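PDB 5Y2A: insect group II chitinase from Ostrinia furnacalis, which probably hydrolyses the beta-1,4 linkages of chitin, as a glycoside hydrolase family 18 catalytic domain of an insect chitinase. Local coordinates for residues A[196-201]-A[208-213]. Numbering follows the deposited sequence.
Sequences DYHGQW and VAPMYV. With NAG (2-acetamido-2-deoxy-beta-D-glucopyranose), chain C.
Y197 packs on V208, A209 and P210 in a buried loop-to-loop contact, both segments belonging to the long connection between strand 189-192 and helix 224-233. One backbone hydrogen bond fixes it: Y197 N donates to V208 O over 3.0 Å (N-H...O angle 150°), the donor tilted 32° from the carbonyl plane. That oxygen also lies at the Y197 ring edge, near its plane. With CG anti to its own carbonyl carbon (chi1 -72°), the Y197 ring slants across P210, CD2 lying 3.6 Å from P210 CD; its hydroxyl is hydrogen-bonded to T227. H198 CD2 meets P210 CG edge-on at 3.9 Å, while H198 ND1 is hydrogen-bonded to D202. V208 CG2 merely touches D196 OD1, at 3.8 Å; that oxygen is hydrogen-bonded to Y248 and Q250. The N-acetylglucosamine methyl C8 sits 3.3 Å above one Y212 ring face, M211 CG backs the opposite face, and Y212 OH is hydrogen-bonded to H327. An alanine in place of Y212 would probably strip the sugar's acetamide of this platform and leave H327 without its hydroxyl partner. Folded back after a family 18 TIM-barrel strand, the loop gives an aromatic wall, Y212, to a glycan site with N225, probably the N-linked asparagine, and N229.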
loop_
_atom_site.group_PDB
_atom_site.type_symbol
_atom_site.label_atom_id
_atom_site.label_comp_id
_atom_site.label_asym_id
_atom_site.label_seq_id
_atom_site.Cartn_x
_atom_site.Cartn_y
_atom_site.Cartn_z
ATOM N N ASP A 196 10.481 1.135 13.371
ATOM C CA ASP A 196 9.847 -0.017 12.736
ATOM C C ASP A 196 10.449 -1.322 13.255
ATOM O O ASP A 196 10.564 -2.304 12.522
ATOM C CB ASP A 196 9.935 0.063 11.206
ATOM C CG ASP A 196 9.276 1.311 10.652
ATOM O OD1 ASP A 196 8.383 1.864 11.327
ATOM O OD2 ASP A 196 9.672 1.757 9.558
ATOM N N TYR A 197 10.857 -1.333 14.526
ATOM C CA TYR A 197 11.259 -2.589 15.148
ATOM C C TYR A 197 10.086 -3.552 15.233
ATOM O O TYR A 197 10.279 -4.774 15.201
ATOM C CB TYR A 197 11.808 -2.345 16.552
ATOM C CG TYR A 197 13.161 -1.681 16.632
ATOM C CD1 TYR A 197 14.328 -2.439 16.646
ATOM C CD2 TYR A 197 13.273 -0.301 16.732
ATOM C CE1 TYR A 197 15.579 -1.837 16.750
ATOM C CE2 TYR A 197 14.514 0.311 16.834
ATOM C CZ TYR A 197 15.664 -0.460 16.844
ATOM O OH TYR A 197 16.896 0.152 16.945
ATOM N N HIS A 198 8.871 -3.014 15.337
ATOM C CA HIS A 198 7.652 -3.795 15.463
ATOM C C HIS A 198 6.550 -3.128 14.659
ATOM O O HIS A 198 6.555 -1.912 14.451
ATOM C CB HIS A 198 7.230 -3.934 16.925
ATOM C CG HIS A 198 8.246 -4.640 17.765
ATOM N ND1 HIS A 198 8.515 -5.983 17.625
ATOM C CD2 HIS A 198 9.088 -4.184 18.724
ATOM C CE1 HIS A 198 9.466 -6.330 18.474
ATOM N NE2 HIS A 198 9.828 -5.258 19.154
ATOM N N GLY A 199 5.604 -3.943 14.214
ATOM C CA GLY A 199 4.497 -3.489 13.392
ATOM C C GLY A 199 3.557 -4.655 13.188
ATOM O O GLY A 199 3.791 -5.758 13.691
ATOM N N GLN A 200 2.474 -4.398 12.448
ATOM C CA GLN A 200 1.428 -5.406 12.287
ATOM C C GLN A 200 1.953 -6.709 11.690
ATOM O O GLN A 200 1.312 -7.751 11.845
ATOM C CB GLN A 200 0.270 -4.846 11.443
ATOM C CG GLN A 200 0.679 -4.241 10.116
ATOM C CD GLN A 200 0.855 -5.284 9.033
ATOM O OE1 GLN A 200 0.276 -6.372 9.100
ATOM N NE2 GLN A 200 1.664 -4.962 8.031
ATOM N N TRP A 201 3.085 -6.674 10.988
ATOM C CA TRP A 201 3.660 -7.901 10.449
ATOM C C TRP A 201 4.083 -8.890 11.535
ATOM O O TRP A 201 4.185 -10.087 11.252
ATOM C CB TRP A 201 4.853 -7.561 9.564
ATOM C CG TRP A 201 5.882 -6.730 10.280
ATOM C CD1 TRP A 201 6.905 -7.190 11.063
ATOM C CD2 TRP A 201 5.983 -5.298 10.289
ATOM N NE1 TRP A 201 7.632 -6.134 11.558
ATOM C CE2 TRP A 201 7.091 -4.963 11.093
ATOM C CE3 TRP A 201 5.246 -4.265 9.689
ATOM C CZ2 TRP A 201 7.484 -3.641 11.316
ATOM C CZ3 TRP A 201 5.638 -2.948 9.917
ATOM C CH2 TRP A 201 6.749 -2.653 10.722
ATOM N N VAL A 208 6.994 0.661 18.173
ATOM C CA VAL A 208 7.658 1.002 16.919
ATOM C C VAL A 208 9.158 1.204 17.115
ATOM O O VAL A 208 9.951 0.927 16.207
ATOM C CB VAL A 208 6.992 2.254 16.302
ATOM C CG1 VAL A 208 6.999 3.421 17.307
ATOM C CG2 VAL A 208 7.686 2.655 15.003
ATOM N N ALA A 209 9.585 1.682 18.285
ATOM C CA ALA A 209 10.987 2.053 18.498
ATOM C C ALA A 209 11.344 1.917 19.970
ATOM O O ALA A 209 11.560 2.913 20.673
ATOM C CB ALA A 209 11.247 3.476 18.003
ATOM N N PRO A 210 11.454 0.682 20.465
ATOM C CA PRO A 210 11.866 0.485 21.861
ATOM C C PRO A 210 13.252 1.064 22.096
ATOM O O PRO A 210 14.134 0.971 21.243
ATOM C CB PRO A 210 11.858 -1.041 22.027
ATOM C CG PRO A 210 11.083 -1.581 20.843
ATOM C CD PRO A 210 11.319 -0.594 19.740
ATOM N N MET A 211 13.425 1.702 23.254
ATOM C CA MET A 211 14.705 2.309 23.600
ATOM C C MET A 211 15.650 1.310 24.260
ATOM O O MET A 211 16.807 1.179 23.846
ATOM C CB MET A 211 14.482 3.515 24.514
ATOM C CG MET A 211 15.761 4.230 24.898
ATOM S SD MET A 211 16.525 5.039 23.484
ATOM C CE MET A 211 18.265 4.791 23.799
ATOM N N TYR A 212 15.165 0.595 25.278
ATOM C CA TYR A 212 15.945 -0.388 26.017
ATOM C C TYR A 212 15.195 -1.714 26.025
ATOM O O TYR A 212 14.016 -1.782 25.674
ATOM C CB TYR A 212 16.224 0.084 27.457
ATOM C CG TYR A 212 16.893 1.441 27.513
ATOM C CD1 TYR A 212 18.164 1.626 26.983
ATOM C CD2 TYR A 212 16.254 2.534 28.080
ATOM C CE1 TYR A 212 18.784 2.863 27.015
ATOM C CE2 TYR A 212 16.864 3.776 28.125
ATOM C CZ TYR A 212 18.132 3.933 27.590
ATOM O OH TYR A 212 18.746 5.165 27.625
ATOM N N VAL A 213 15.902 -2.776 26.430
ATOM C CA VAL A 213 15.291 -4.099 26.530
ATOM C C VAL A 213 14.104 -4.059 27.482
ATOM O O VAL A 213 14.145 -3.411 28.535
ATOM C CB VAL A 213 16.334 -5.136 26.984
ATOM C CG1 VAL A 213 15.670 -6.468 27.321
ATOM C CG2 VAL A 213 17.391 -5.337 25.917
HETATM C C1 NAG C . 22.561 -0.267 26.648
HETATM C C2 NAG C . 22.231 -0.577 28.102
HETATM C C3 NAG C . 23.513 -0.837 28.896
HETATM C C4 NAG C . 24.395 -1.877 28.209
HETATM C C5 NAG C . 24.581 -1.528 26.735
HETATM C C6 NAG C . 25.308 -2.602 25.955
HETATM C C7 NAG C . 20.300 0.296 29.337
HETATM C C8 NAG C . 19.678 1.499 29.981
HETATM N N2 NAG C . 21.472 0.496 28.724
HETATM O O3 NAG C . 23.141 -1.263 30.202
HETATM O O4 NAG C . 25.709 -1.854 28.759
HETATM O O5 NAG C . 23.311 -1.330 26.097
HETATM O O6 NAG C . 24.518 -3.775 25.815
HETATM O O7 NAG C . 19.759 -0.802 29.357
#